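Local coordinates for protein ADP-ribosylation factor guanine nucleotide-exchange factor SEC7 (Saccharomyces cerevisiae, PDB 4OIY) that activates the small GTPase ARF1 at the trans-Golgi network by guanine nucleotide exchange, here represented by its catalytic Sec7 domain, and is thus involved in vesicle budding and Golgi traffic, at residues K69-M74 with I108-L113; F77-D82 with A116-D121; N144-S149 with N154-Q159. All blocks are in the same frame, centred on the assembly; numbering follows the deposited sequence.

Interaction 1: K69-M74 with I108-L113; sequences KNIAIM and IDRFML
Met74 reaches from helix 68-79 to the ring of Phe111 on helix 105-122 with a bent chain. With CG anti to the backbone N (chi1 -174°), the chain heads for the neighbouring helix, where CG meets ring atom CE1 of Phe111 at 3.5 Å. The bend at chi2 sets SD 4.6 Å from the centroid of the Phe111 ring, 34° off the ring normal, an oblique Met-aromatic contact. That at chi3 turns the methyl CE over a face of the ring and on to the backbone, 3.6 Å from Arg110 O; the same methyl touches Arg110 CB at 3.8 Å. One turn earlier, Ile71 crosses Arg110 at about a right angle. Its CD1 covers one face of the guanidinium, 3.8 Å from Arg110 NE, and also rests on the methylene CD. Phe99 stacks on the Phe111 ring. The axes of segments 69-74 and 108-113 pass within 11.1 Å at 33°, running roughly parallel, a spacing bridged by long side chains. Cohesion here therefore rests on dispersion and sulfur-aromatic contact, with the arginine contributing its aliphatic stem and a flat face while NH1 makes its weak hydrogen bond to Gly64 O.

Interaction 2: F77-D82 with A116-D121; sequences FVDEFD and AERFVD
The last part of helix 68-79 and the residues after it, in the all-helical Sec7 domain, are gripped by one arginine of helix 105-122. Arg118 presents the side of its guanidinium to a single backbone oxygen: NE donates to Phe81 O at 3.0 Å and NH2 to the same Phe81 O at 2.8 Å. The acceptor lies only 3° out of the guanidinium plane, and the N-H...O angles of 144° and 150° are those of a fork closing on one atom. A bend at chi2 turns the guanidinium back to this oxygen. Nearer the backbone, Arg118 CB touches Val78 CG1 at 3.8 Å. Over one guanidinium face sits Asp79 O, 2.9 Å from NH2 of Arg118 but too poorly angled to bond. The Asp79 carboxylate forms its salt bridge with Lys114; Arg118 NH1, 4.3 Å from Asp79 OD1, probably senses it through charge only, since no N-H points at it. Replacing Arg118 by an alanine removes NE and NH2, and Phe81 O would probably lose the two donors that hold it. Phe81 itself packs edge-to-face on Phe95. Asp121, which binds magnesium in a structure of this protein, shares the arginine's helix segment but takes no part across this helix-to-helix junction of the Sec7 fold.

Interaction 3: N144-S149 with N154-Q159; sequences NTDLHS and NKMSLQ
Asp146 and Leu147, in the last turn of helix 130-148, meet Lys155 and Met156 of the loop leading into helix 158-164. The Asp146 carboxylate receives the methyl end of Met156, CE lying 3.3 Å from OD2. Met156 CG is anti to its backbone N (chi1 -171°) and the chain stays extended until chi3, where a bend brings CE round to that oxygen. The same OD2 takes a salt bridge from Lys153 and, at 3.0 Å, a bond from a water that also donates to Asn154 O, coupling carboxylate and loop. Beside it, Lys155 CA points its hydrogen at Asp146 O, a C-H...O contact of 3.5 Å with 164° at the hydrogen. The lysine stem runs extended over the helix end, CE 3.3 Å from Leu147 O. Leu147 crosses that stem at about a right angle, its CD2 4.0 Å from Lys155 CB and 3.5 Å from Met156 O. Farther out, Ser157 OG caps Glu160 N at the start of helix 158-164, Met156 packs on Phe161, and Leu147 rests on Ala187. In this connection a buried carboxylate is paid for by a lysine and a water, and direct contact across the segments relies on methyl, methylene and CA-H groups laid against oxygens, with carbon touches such as Asp146 CB on Met156 CB besides.

Interactions 1 and 2 join the same pair, helix 68-79 and helix 105-122, at successive positions whose centres are about 12 Å apart; interaction 3 lies about 27 Å from both, centre to centre, and ties helix 130-148 to the loop leading into helix 158-164. Interaction 1 combines buried Met74 and Phe111 with partly exposed Ile71 and Arg110, and its chemistry is largely apolar. Farther along helix 68-79 and past it, interaction 2 changes to charged, directional bonding with one backbone carbonyl. Interaction 3 is the most peripheral, about 20 Å from the centre of the chain, mixing buried Asp146 and Met156 with exposed loop residues and bringing in water. The two arginines differ in kind: Arg110 offers a face, Arg118 an edge.

Interaction 1: K69-M74 with I108-L113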
ATOM      1  N   LYS A  69       0.049  14.688 -10.772  1.00 17.26           N
ATOM      2  CA  LYS A  69      -0.887  13.755 -11.419  1.00 17.56           C
ATOM      3  C   LYS A  69      -0.754  12.335 -10.867  1.00 16.14           C
ATOM      4  O   LYS A  69      -1.753  11.658 -10.639  1.00 15.89           O
ATOM      5  CB  LYS A  69      -0.709  13.726 -12.937  1.00 19.23           C
ATOM      6  CG  LYS A  69      -1.142  15.003 -13.633  1.00 21.09           C
ATOM      7  CD  LYS A  69      -1.330  14.787 -15.124  1.00 22.58           C
ATOM      8  CE  LYS A  69      -1.289  16.102 -15.889  1.00 23.83           C
ATOM      9  NZ  LYS A  69       0.106  16.581 -16.099  1.00 24.91           N
ATOM     10  N   ASN A  70       0.474  11.890 -10.636  1.00 14.53           N
ATOM     11  CA  ASN A  70       0.696  10.555 -10.087  1.00 13.75           C
ATOM     12  C   ASN A  70       0.231  10.504  -8.639  1.00 12.99           C
ATOM     13  O   ASN A  70      -0.317   9.499  -8.189  1.00 12.15           O
ATOM     14  CB  ASN A  70       2.163  10.161 -10.177  1.00 14.05           C
ATOM     15  CG  ASN A  70       2.619   9.950 -11.606  1.00 14.48           C
ATOM     16  OD1 ASN A  70       2.906   8.819 -12.019  1.00 15.54           O
ATOM     17  ND2 ASN A  70       2.682  11.023 -12.369  1.00 14.53           N
ATOM     18  N   ILE A  71       0.443  11.599  -7.913  1.00 12.50           N
ATOM     19  CA  ILE A  71      -0.043  11.690  -6.537  1.00 12.00           C
ATOM     20  C   ILE A  71      -1.569  11.546  -6.519  1.00 11.96           C
ATOM     21  O   ILE A  71      -2.119  10.841  -5.677  1.00 11.50           O
ATOM     22  CB  ILE A  71       0.428  12.997  -5.841  1.00 11.91           C
ATOM     23  CG1 ILE A  71       1.948  12.960  -5.625  1.00 11.92           C
ATOM     24  CG2 ILE A  71      -0.285  13.185  -4.504  1.00 11.81           C
ATOM     25  CD1 ILE A  71       2.552  14.267  -5.164  1.00 12.04           C
ATOM     26  N   ALA A  72      -2.243  12.200  -7.456  1.00 11.95           N
ATOM     27  CA  ALA A  72      -3.700  12.115  -7.569  1.00 11.92           C
ATOM     28  C   ALA A  72      -4.167  10.685  -7.860  1.00 11.56           C
ATOM     29  O   ALA A  72      -5.147  10.219  -7.270  1.00 11.79           O
ATOM     30  CB  ALA A  72      -4.203  13.084  -8.630  1.00 12.17           C
ATOM     31  N   ILE A  73      -3.449   9.988  -8.739  1.00 11.11           N
ATOM     32  CA  ILE A  73      -3.752   8.589  -9.051  1.00 10.52           C
ATOM     33  C   ILE A  73      -3.555   7.732  -7.803  1.00 10.34           C
ATOM     34  O   ILE A  73      -4.363   6.849  -7.522  1.00 10.27           O
ATOM     35  CB  ILE A  73      -2.877   8.048 -10.215  1.00 10.73           C
ATOM     36  CG1 ILE A  73      -3.223   8.770 -11.523  1.00 10.83           C
ATOM     37  CG2 ILE A  73      -3.066   6.541 -10.397  1.00 10.67           C
ATOM     38  CD1 ILE A  73      -2.152   8.662 -12.590  1.00 10.99           C
ATOM     39  N   MET A  74      -2.473   7.973  -7.071  1.00  9.97           N
ATOM     40  CA  MET A  74      -2.215   7.222  -5.847  1.00 10.08           C
ATOM     41  C   MET A  74      -3.319   7.459  -4.819  1.00 10.10           C
ATOM     42  O   MET A  74      -3.746   6.531  -4.153  1.00  9.66           O
ATOM     43  CB  MET A  74      -0.846   7.580  -5.269  1.00 10.32           C
ATOM     44  CG  MET A  74      -0.437   6.739  -4.071  1.00 10.52           C
ATOM     45  SD  MET A  74      -0.967   7.444  -2.501  1.00 10.92           S
ATOM     46  CE  MET A  74       0.339   8.650  -2.317  1.00 10.86           C
ATOM     47  N   ILE A 108       7.331   7.112   0.402  1.00 10.59           N
ATOM     48  CA  ILE A 108       6.693   6.225   1.360  1.00  9.91           C
ATOM     49  C   ILE A 108       5.730   7.012   2.237  1.00  9.67           C
ATOM     50  O   ILE A 108       4.590   6.594   2.436  1.00  9.41           O
ATOM     51  CB  ILE A 108       7.742   5.492   2.231  1.00  9.99           C
ATOM     52  CG1 ILE A 108       8.573   4.550   1.362  1.00 10.14           C
ATOM     53  CG2 ILE A 108       7.068   4.711   3.357  1.00 10.08           C
ATOM     54  CD1 ILE A 108       9.810   4.026   2.045  1.00 10.16           C
ATOM     55  N   ASP A 109       6.175   8.162   2.733  1.00  9.54           N
ATOM     56  CA  ASP A 109       5.354   8.972   3.621  1.00  9.87           C
ATOM     57  C   ASP A 109       4.026   9.374   2.965  1.00  9.55           C
ATOM     58  O   ASP A 109       2.995   9.429   3.634  1.00  9.58           O
ATOM     59  CB  ASP A 109       6.115  10.219   4.090  1.00 10.24           C
ATOM     60  CG  ASP A 109       7.305   9.902   5.017  1.00 11.13           C
ATOM     61  OD1 ASP A 109       7.424   8.779   5.547  1.00 11.49           O
ATOM     62  OD2 ASP A 109       8.157  10.806   5.200  1.00 12.69           O
ATOM     63  N   ARG A 110       4.056   9.674   1.670  1.00  9.67           N
ATOM     64  CA  ARG A 110       2.826   9.997   0.930  1.00  9.98           C
ATOM     65  C   ARG A 110       1.835   8.828   0.957  1.00  9.51           C
ATOM     66  O   ARG A 110       0.643   9.021   1.247  1.00  9.20           O
ATOM     67  CB  ARG A 110       3.140  10.396  -0.518  1.00 10.76           C
ATOM     68  CG  ARG A 110       3.890  11.712  -0.664  1.00 11.79           C
ATOM     69  CD  ARG A 110       3.694  12.299  -2.059  1.00 12.54           C
ATOM     70  NE  ARG A 110       4.429  11.608  -3.116  1.00 13.46           N
ATOM     71  CZ  ARG A 110       5.709  11.829  -3.411  1.00 14.16           C
ATOM     72  NH1 ARG A 110       6.285  11.158  -4.392  1.00 14.88           N
ATOM     73  NH2 ARG A 110       6.424  12.715  -2.720  1.00 14.68           N
ATOM     74  N   PHE A 111       2.317   7.623   0.654  1.00  9.34           N
ATOM     75  CA  PHE A 111       1.474   6.422   0.716  1.00  9.21           C
ATOM     76  C   PHE A 111       0.896   6.217   2.111  1.00  8.89           C
ATOM     77  O   PHE A 111      -0.307   5.963   2.266  1.00  8.92           O
ATOM     78  CB  PHE A 111       2.261   5.165   0.349  1.00  9.23           C
ATOM     79  CG  PHE A 111       2.558   5.022  -1.112  1.00  9.61           C
ATOM     80  CD1 PHE A 111       1.643   4.428  -1.963  1.00  9.77           C
ATOM     81  CD2 PHE A 111       3.770   5.444  -1.626  1.00 10.09           C
ATOM     82  CE1 PHE A 111       1.926   4.267  -3.300  1.00  9.93           C
ATOM     83  CE2 PHE A 111       4.064   5.282  -2.970  1.00 10.18           C
ATOM     84  CZ  PHE A 111       3.133   4.702  -3.808  1.00 10.15           C
ATOM     85  N   MET A 112       1.751   6.296   3.129  1.00  8.82           N
ATOM     86  CA  MET A 112       1.344   5.905   4.467  1.00  9.14           C
ATOM     87  C   MET A 112       0.434   6.941   5.095  1.00  9.17           C
ATOM     88  O   MET A 112      -0.451   6.581   5.872  1.00  8.64           O
ATOM     89  CB  MET A 112       2.567   5.583   5.332  1.00  9.86           C
ATOM     90  CG  MET A 112       3.449   4.485   4.714  1.00 10.26           C
ATOM     91  SD  MET A 112       2.552   3.052   4.055  1.00 11.77           S
ATOM     92  CE  MET A 112       1.803   2.548   5.579  1.00 11.48           C
ATOM     93  N   LEU A 113       0.615   8.218   4.746  1.00  9.17           N
ATOM     94  CA  LEU A 113      -0.308   9.249   5.235  1.00  9.76           C
ATOM     95  C   LEU A 113      -1.694   9.077   4.627  1.00  9.35           C
ATOM     96  O   LEU A 113      -2.696   9.185   5.338  1.00  9.17           O
ATOM     97  CB  LEU A 113       0.217  10.668   5.000  1.00 10.50           C
ATOM     98  CG  LEU A 113      -0.714  11.782   5.503  1.00 11.44           C
ATOM     99  CD1 LEU A 113      -0.989  11.669   6.996  1.00 11.83           C
ATOM    100  CD2 LEU A 113      -0.115  13.135   5.145  1.00 11.83           C
TER

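Interaction 2: F77-D82 with A116-D121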
ATOM      1  N   PHE A  77      -6.172   5.453  -5.850  1.00 10.12           N
ATOM      2  CA  PHE A  77      -5.861   4.040  -5.630  1.00  9.87           C
ATOM      3  C   PHE A  77      -6.212   3.656  -4.188  1.00 10.10           C
ATOM      4  O   PHE A  77      -6.924   2.680  -3.959  1.00 10.33           O
ATOM      5  CB  PHE A  77      -4.374   3.838  -5.950  1.00  9.67           C
ATOM      6  CG  PHE A  77      -3.858   2.434  -5.790  1.00  9.61           C
ATOM      7  CD1 PHE A  77      -3.906   1.540  -6.851  1.00  9.77           C
ATOM      8  CD2 PHE A  77      -3.239   2.043  -4.612  1.00  9.65           C
ATOM      9  CE1 PHE A  77      -3.385   0.266  -6.726  1.00  9.79           C
ATOM     10  CE2 PHE A  77      -2.729   0.761  -4.475  1.00  9.67           C
ATOM     11  CZ  PHE A  77      -2.791  -0.119  -5.541  1.00  9.65           C
ATOM     12  N   VAL A  78      -5.737   4.446  -3.228  1.00 10.25           N
ATOM     13  CA  VAL A  78      -6.049   4.202  -1.814  1.00 10.44           C
ATOM     14  C   VAL A  78      -7.558   4.310  -1.581  1.00 11.40           C
ATOM     15  O   VAL A  78      -8.116   3.529  -0.822  1.00 11.16           O
ATOM     16  CB  VAL A  78      -5.286   5.149  -0.857  1.00 10.31           C
ATOM     17  CG1 VAL A  78      -5.572   4.787   0.594  1.00 10.36           C
ATOM     18  CG2 VAL A  78      -3.786   5.078  -1.116  1.00 10.23           C
ATOM     19  N   ASP A  79      -8.209   5.252  -2.258  1.00 12.67           N
ATOM     20  CA  ASP A  79      -9.657   5.453  -2.095  1.00 14.13           C
ATOM     21  C   ASP A  79     -10.496   4.254  -2.527  1.00 14.02           C
ATOM     22  O   ASP A  79     -11.648   4.141  -2.105  1.00 14.82           O
ATOM     23  CB  ASP A  79     -10.146   6.681  -2.878  1.00 15.60           C
ATOM     24  CG  ASP A  79      -9.837   7.990  -2.190  1.00 17.01           C
ATOM     25  OD1 ASP A  79      -9.431   8.000  -1.008  1.00 18.34           O
ATOM     26  OD2 ASP A  79     -10.027   9.038  -2.855  1.00 19.33           O
ATOM     27  N   GLU A  80      -9.947   3.385  -3.377  1.00 13.67           N
ATOM     28  CA  GLU A  80     -10.654   2.177  -3.822  1.00 13.89           C
ATOM     29  C   GLU A  80     -10.706   1.072  -2.768  1.00 13.69           C
ATOM     30  O   GLU A  80     -11.509   0.149  -2.877  1.00 14.11           O
ATOM     31  CB  GLU A  80     -10.025   1.638  -5.107  1.00 14.68           C
ATOM     32  CG  GLU A  80     -10.232   2.558  -6.292  1.00 15.40           C
ATOM     33  CD  GLU A  80     -11.696   2.675  -6.664  1.00 16.47           C
ATOM     34  OE1 GLU A  80     -12.335   1.626  -6.863  1.00 17.72           O
ATOM     35  OE2 GLU A  80     -12.200   3.812  -6.743  1.00 17.83           O
ATOM     36  N   PHE A  81      -9.867   1.167  -1.746  1.00 12.77           N
ATOM     37  CA  PHE A  81      -9.832   0.153  -0.700  1.00 12.59           C
ATOM     38  C   PHE A  81     -10.967   0.361   0.286  1.00 12.93           C
ATOM     39  O   PHE A  81     -11.306   1.503   0.635  1.00 13.26           O
ATOM     40  CB  PHE A  81      -8.502   0.183   0.055  1.00 11.98           C
ATOM     41  CG  PHE A  81      -7.363  -0.411  -0.711  1.00 11.56           C
ATOM     42  CD1 PHE A  81      -6.768   0.306  -1.732  1.00 11.15           C
ATOM     43  CD2 PHE A  81      -6.894  -1.686  -0.422  1.00 11.25           C
ATOM     44  CE1 PHE A  81      -5.725  -0.230  -2.455  1.00 11.23           C
ATOM     45  CE2 PHE A  81      -5.859  -2.237  -1.151  1.00 11.16           C
ATOM     46  CZ  PHE A  81      -5.266  -1.498  -2.163  1.00 10.97           C
ATOM     47  N   ASP A  82     -11.547  -0.750   0.732  1.00 13.71           N
ATOM     48  CA  ASP A  82     -12.521  -0.723   1.808  1.00 14.55           C
ATOM     49  C   ASP A  82     -11.882  -1.322   3.049  1.00 14.13           C
ATOM     50  O   ASP A  82     -11.749  -2.534   3.157  1.00 14.97           O
ATOM     51  CB  ASP A  82     -13.780  -1.499   1.420  1.00 16.08           C
ATOM     52  CG  ASP A  82     -14.913  -1.312   2.414  1.00 17.82           C
ATOM     53  OD1 ASP A  82     -14.731  -0.576   3.411  1.00 19.28           O
ATOM     54  OD2 ASP A  82     -16.002  -1.890   2.183  1.00 20.24           O
ATOM     55  N   ALA A 116      -3.329   6.087   6.205  1.00  8.34           N
ATOM     56  CA  ALA A 116      -3.786   6.415   7.560  1.00  8.86           C
ATOM     57  C   ALA A 116      -5.080   7.211   7.509  1.00  9.46           C
ATOM     58  O   ALA A 116      -6.003   6.950   8.273  1.00  9.16           O
ATOM     59  CB  ALA A 116      -2.712   7.194   8.311  1.00  8.84           C
ATOM     60  N   GLU A 117      -5.150   8.179   6.607  1.00 10.39           N
ATOM     61  CA  GLU A 117      -6.348   9.002   6.473  1.00 11.39           C
ATOM     62  C   GLU A 117      -7.559   8.167   6.074  1.00 11.35           C
ATOM     63  O   GLU A 117      -8.644   8.330   6.641  1.00 11.31           O
ATOM     64  CB  GLU A 117      -6.101  10.147   5.494  1.00 12.63           C
ATOM     65  CG  GLU A 117      -5.191  11.216   6.080  1.00 14.49           C
ATOM     66  CD  GLU A 117      -4.648  12.185   5.051  1.00 15.96           C
ATOM     67  OE1 GLU A 117      -4.886  11.980   3.843  1.00 18.13           O
ATOM     68  OE2 GLU A 117      -3.955  13.149   5.452  1.00 17.97           O
ATOM     69  N   ARG A 118      -7.369   7.258   5.127  1.00 11.16           N
ATOM     70  CA  ARG A 118      -8.447   6.382   4.662  1.00 11.53           C
ATOM     71  C   ARG A 118      -8.861   5.453   5.785  1.00 10.96           C
ATOM     72  O   ARG A 118     -10.052   5.253   6.030  1.00 10.46           O
ATOM     73  CB  ARG A 118      -7.989   5.580   3.435  1.00 12.73           C
ATOM     74  CG  ARG A 118      -8.993   4.582   2.866  1.00 14.42           C
ATOM     75  CD  ARG A 118     -10.117   5.291   2.153  1.00 15.83           C
ATOM     76  NE  ARG A 118     -11.040   4.361   1.500  1.00 17.30           N
ATOM     77  CZ  ARG A 118     -12.214   4.714   0.983  1.00 19.00           C
ATOM     78  NH1 ARG A 118     -12.620   5.976   1.024  1.00 19.98           N
ATOM     79  NH2 ARG A 118     -12.985   3.793   0.414  1.00 19.72           N
ATOM     80  N   PHE A 119      -7.883   4.878   6.477  1.00 10.12           N
ATOM     81  CA  PHE A 119      -8.211   3.956   7.561  1.00 10.01           C
ATOM     82  C   PHE A 119      -9.052   4.636   8.639  1.00 10.50           C
ATOM     83  O   PHE A 119     -10.058   4.077   9.094  1.00 10.32           O
ATOM     84  CB  PHE A 119      -6.963   3.339   8.198  1.00  9.66           C
ATOM     85  CG  PHE A 119      -7.295   2.353   9.279  1.00  9.42           C
ATOM     86  CD1 PHE A 119      -7.605   1.039   8.962  1.00  9.51           C
ATOM     87  CD2 PHE A 119      -7.402   2.763  10.598  1.00  9.83           C
ATOM     88  CE1 PHE A 119      -7.966   0.142   9.946  1.00  9.61           C
ATOM     89  CE2 PHE A 119      -7.764   1.865  11.588  1.00  9.62           C
ATOM     90  CZ  PHE A 119      -8.036   0.554  11.261  1.00  9.54           C
ATOM     91  N   VAL A 120      -8.662   5.834   9.048  1.00 10.80           N
ATOM     92  CA  VAL A 120      -9.419   6.504  10.113  1.00 11.73           C
ATOM     93  C   VAL A 120     -10.784   6.978   9.615  1.00 12.43           C
ATOM     94  O   VAL A 120     -11.748   6.973  10.381  1.00 12.68           O
ATOM     95  CB  VAL A 120      -8.641   7.638  10.810  1.00 12.07           C
ATOM     96  CG1 VAL A 120      -7.384   7.090  11.468  1.00 12.05           C
ATOM     97  CG2 VAL A 120      -8.347   8.797   9.876  1.00 12.76           C
ATOM     98  N   ASP A 121     -10.877   7.359   8.345  1.00 13.69           N
ATOM     99  CA  ASP A 121     -12.151   7.814   7.772  1.00 15.12           C
ATOM    100  C   ASP A 121     -13.185   6.700   7.813  1.00 15.40           C
ATOM    101  O   ASP A 121     -14.370   6.941   8.087  1.00 15.80           O
ATOM    102  CB  ASP A 121     -11.959   8.286   6.329  1.00 16.48           C
ATOM    103  CG  ASP A 121     -13.218   8.914   5.744  1.00 18.11           C
ATOM    104  OD1 ASP A 121     -13.845   9.755   6.421  1.00 20.13           O
ATOM    105  OD2 ASP A 121     -13.562   8.574   4.598  1.00 20.40           O
TER

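Interaction 3: N144-S149 with N154-Q159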
ATOM      1  N   ASN A 144       7.014  -6.379  11.213  1.00 12.34           N
ATOM      2  CA  ASN A 144       6.830  -7.413  10.199  1.00 13.11           C
ATOM      3  C   ASN A 144       8.165  -7.871   9.633  1.00 13.84           C
ATOM      4  O   ASN A 144       8.418  -9.067   9.511  1.00 14.61           O
ATOM      5  CB  ASN A 144       5.955  -6.885   9.060  1.00 12.99           C
ATOM      6  CG  ASN A 144       5.597  -7.965   8.067  1.00 13.40           C
ATOM      7  OD1 ASN A 144       4.925  -8.937   8.412  1.00 13.63           O
ATOM      8  ND2 ASN A 144       6.040  -7.804   6.828  1.00 13.85           N
ATOM      9  N   THR A 145       9.013  -6.905   9.303  1.00 14.57           N
ATOM     10  CA  THR A 145      10.360  -7.189   8.818  1.00 15.41           C
ATOM     11  C   THR A 145      11.177  -7.947   9.863  1.00 15.58           C
ATOM     12  O   THR A 145      11.759  -8.989   9.560  1.00 15.65           O
ATOM     13  CB  THR A 145      11.079  -5.887   8.432  1.00 15.82           C
ATOM     14  OG1 THR A 145      10.409  -5.286   7.315  1.00 16.67           O
ATOM     15  CG2 THR A 145      12.523  -6.149   8.048  1.00 16.10           C
ATOM     16  N   ASP A 146      11.206  -7.449  11.096  1.00 15.67           N
ATOM     17  CA  ASP A 146      12.065  -8.049  12.124  1.00 16.23           C
ATOM     18  C   ASP A 146      11.598  -9.434  12.551  1.00 16.49           C
ATOM     19  O   ASP A 146      12.412 -10.250  12.957  1.00 17.15           O
ATOM     20  CB  ASP A 146      12.218  -7.133  13.344  1.00 16.83           C
ATOM     21  CG  ASP A 146      13.075  -5.905  13.054  1.00 17.40           C
ATOM     22  OD1 ASP A 146      13.571  -5.758  11.910  1.00 18.46           O
ATOM     23  OD2 ASP A 146      13.248  -5.085  13.980  1.00 18.96           O
ATOM     24  N   LEU A 147      10.301  -9.714  12.454  1.00 16.16           N
ATOM     25  CA  LEU A 147       9.813 -11.047  12.795  1.00 16.75           C
ATOM     26  C   LEU A 147      10.019 -12.054  11.664  1.00 17.96           C
ATOM     27  O   LEU A 147      10.304 -13.225  11.934  1.00 19.28           O
ATOM     28  CB  LEU A 147       8.338 -11.011  13.204  1.00 16.13           C
ATOM     29  CG  LEU A 147       8.040 -10.365  14.558  1.00 15.85           C
ATOM     30  CD1 LEU A 147       6.562 -10.504  14.876  1.00 15.39           C
ATOM     31  CD2 LEU A 147       8.875 -10.974  15.676  1.00 15.92           C
ATOM     32  N   HIS A 148       9.893 -11.609  10.412  1.00 18.73           N
ATOM     33  CA  HIS A 148       9.800 -12.528   9.273  1.00 19.72           C
ATOM     34  C   HIS A 148      10.905 -12.449   8.215  1.00 21.30           C
ATOM     35  O   HIS A 148      11.144 -13.436   7.516  1.00 23.52           O
ATOM     36  CB  HIS A 148       8.451 -12.335   8.581  1.00 19.31           C
ATOM     37  CG  HIS A 148       7.286 -12.719   9.433  1.00 18.98           C
ATOM     38  ND1 HIS A 148       6.400 -11.797   9.951  1.00 18.64           N
ATOM     39  CD2 HIS A 148       6.874 -13.929   9.876  1.00 18.76           C
ATOM     40  CE1 HIS A 148       5.493 -12.426  10.675  1.00 17.89           C
ATOM     41  NE2 HIS A 148       5.757 -13.720  10.645  1.00 19.09           N
ATOM     42  N   SER A 149      11.560 -11.298   8.075  1.00 22.35           N
ATOM     43  CA  SER A 149      12.448 -11.053   6.929  1.00 24.16           C
ATOM     44  C   SER A 149      13.908 -10.828   7.293  1.00 23.94           C
ATOM     45  O   SER A 149      14.808 -11.298   6.583  1.00 24.63           O
ATOM     46  CB  SER A 149      11.968  -9.829   6.147  1.00 24.79           C
ATOM     47  OG  SER A 149      10.652 -10.003   5.679  1.00 27.48           O
ATOM     48  N   ASN A 154      17.901  -9.300  15.249  1.00 19.60           N
ATOM     49  CA  ASN A 154      17.121 -10.296  15.970  1.00 19.11           C
ATOM     50  C   ASN A 154      15.631  -9.962  15.925  1.00 18.26           C
ATOM     51  O   ASN A 154      15.241  -8.813  15.689  1.00 18.48           O
ATOM     52  CB  ASN A 154      17.565 -10.387  17.435  1.00 19.59           C
ATOM     53  CG  ASN A 154      18.870 -11.149  17.612  1.00 20.25           C
ATOM     54  OD1 ASN A 154      18.933 -12.370  17.417  1.00 20.81           O
ATOM     55  ND2 ASN A 154      19.915 -10.437  18.011  1.00 20.95           N
ATOM     56  N   LYS A 155      14.805 -10.968  16.166  1.00 17.12           N
ATOM     57  CA  LYS A 155      13.365 -10.763  16.270  1.00 16.83           C
ATOM     58  C   LYS A 155      13.046  -9.709  17.320  1.00 16.07           C
ATOM     59  O   LYS A 155      13.610  -9.712  18.412  1.00 16.06           O
ATOM     60  CB  LYS A 155      12.652 -12.069  16.614  1.00 17.49           C
ATOM     61  CG  LYS A 155      12.566 -13.008  15.427  1.00 18.22           C
ATOM     62  CD  LYS A 155      11.823 -14.294  15.745  1.00 19.33           C
ATOM     63  CE  LYS A 155      11.390 -14.981  14.462  1.00 20.64           C
ATOM     64  NZ  LYS A 155      10.815 -16.337  14.667  1.00 21.89           N
ATOM     65  N   MET A 156      12.134  -8.807  16.970  1.00 14.93           N
ATOM     66  CA  MET A 156      11.658  -7.778  17.882  1.00 14.82           C
ATOM     67  C   MET A 156      10.718  -8.407  18.906  1.00 14.06           C
ATOM     68  O   MET A 156       9.802  -9.136  18.543  1.00 14.47           O
ATOM     69  CB  MET A 156      10.913  -6.691  17.107  1.00 15.07           C
ATOM     70  CG  MET A 156      10.559  -5.476  17.950  1.00 15.31           C
ATOM     71  SD  MET A 156       9.593  -4.249  17.050  1.00 15.78           S
ATOM     72  CE  MET A 156      10.752  -3.760  15.779  1.00 16.10           C
ATOM     73  N   SER A 157      10.945  -8.115  20.182  1.00 13.46           N
ATOM     74  CA  SER A 157      10.091  -8.632  21.244  1.00 13.00           C
ATOM     75  C   SER A 157       8.845  -7.780  21.350  1.00 12.56           C
ATOM     76  O   SER A 157       8.833  -6.625  20.921  1.00 12.38           O
ATOM     77  CB  SER A 157      10.817  -8.627  22.595  1.00 13.14           C
ATOM     78  OG  SER A 157      11.141  -7.306  22.995  1.00 12.98           O
ATOM     79  N   LEU A 158       7.801  -8.349  21.931  1.00 12.28           N
ATOM     80  CA  LEU A 158       6.604  -7.572  22.227  1.00 12.08           C
ATOM     81  C   LEU A 158       6.942  -6.351  23.081  1.00 12.01           C
ATOM     82  O   LEU A 158       6.459  -5.260  22.806  1.00 11.54           O
ATOM     83  CB  LEU A 158       5.549  -8.440  22.917  1.00 12.33           C
ATOM     84  CG  LEU A 158       4.314  -7.715  23.458  1.00 12.47           C
ATOM     85  CD1 LEU A 158       3.527  -7.053  22.344  1.00 12.49           C
ATOM     86  CD2 LEU A 158       3.428  -8.682  24.216  1.00 12.50           C
ATOM     87  N   GLN A 159       7.779  -6.517  24.101  1.00 12.06           N
ATOM     88  CA  GLN A 159       8.171  -5.380  24.929  1.00 12.36           C
ATOM     89  C   GLN A 159       8.732  -4.231  24.089  1.00 12.54           C
ATOM     90  O   GLN A 159       8.354  -3.073  24.278  1.00 12.68           O
ATOM     91  CB  GLN A 159       9.174  -5.799  26.018  1.00 12.79           C
ATOM     92  CG  GLN A 159       9.658  -4.635  26.885  1.00 13.19           C
ATOM     93  CD  GLN A 159       8.539  -3.924  27.629  1.00 13.90           C
ATOM     94  OE1 GLN A 159       7.508  -4.513  27.924  1.00 15.07           O
ATOM     95  NE2 GLN A 159       8.745  -2.649  27.934  1.00 14.79           N
TER
HETATM   96  O   HOH W   1      14.482  -6.134  16.451  1.00 23.05           O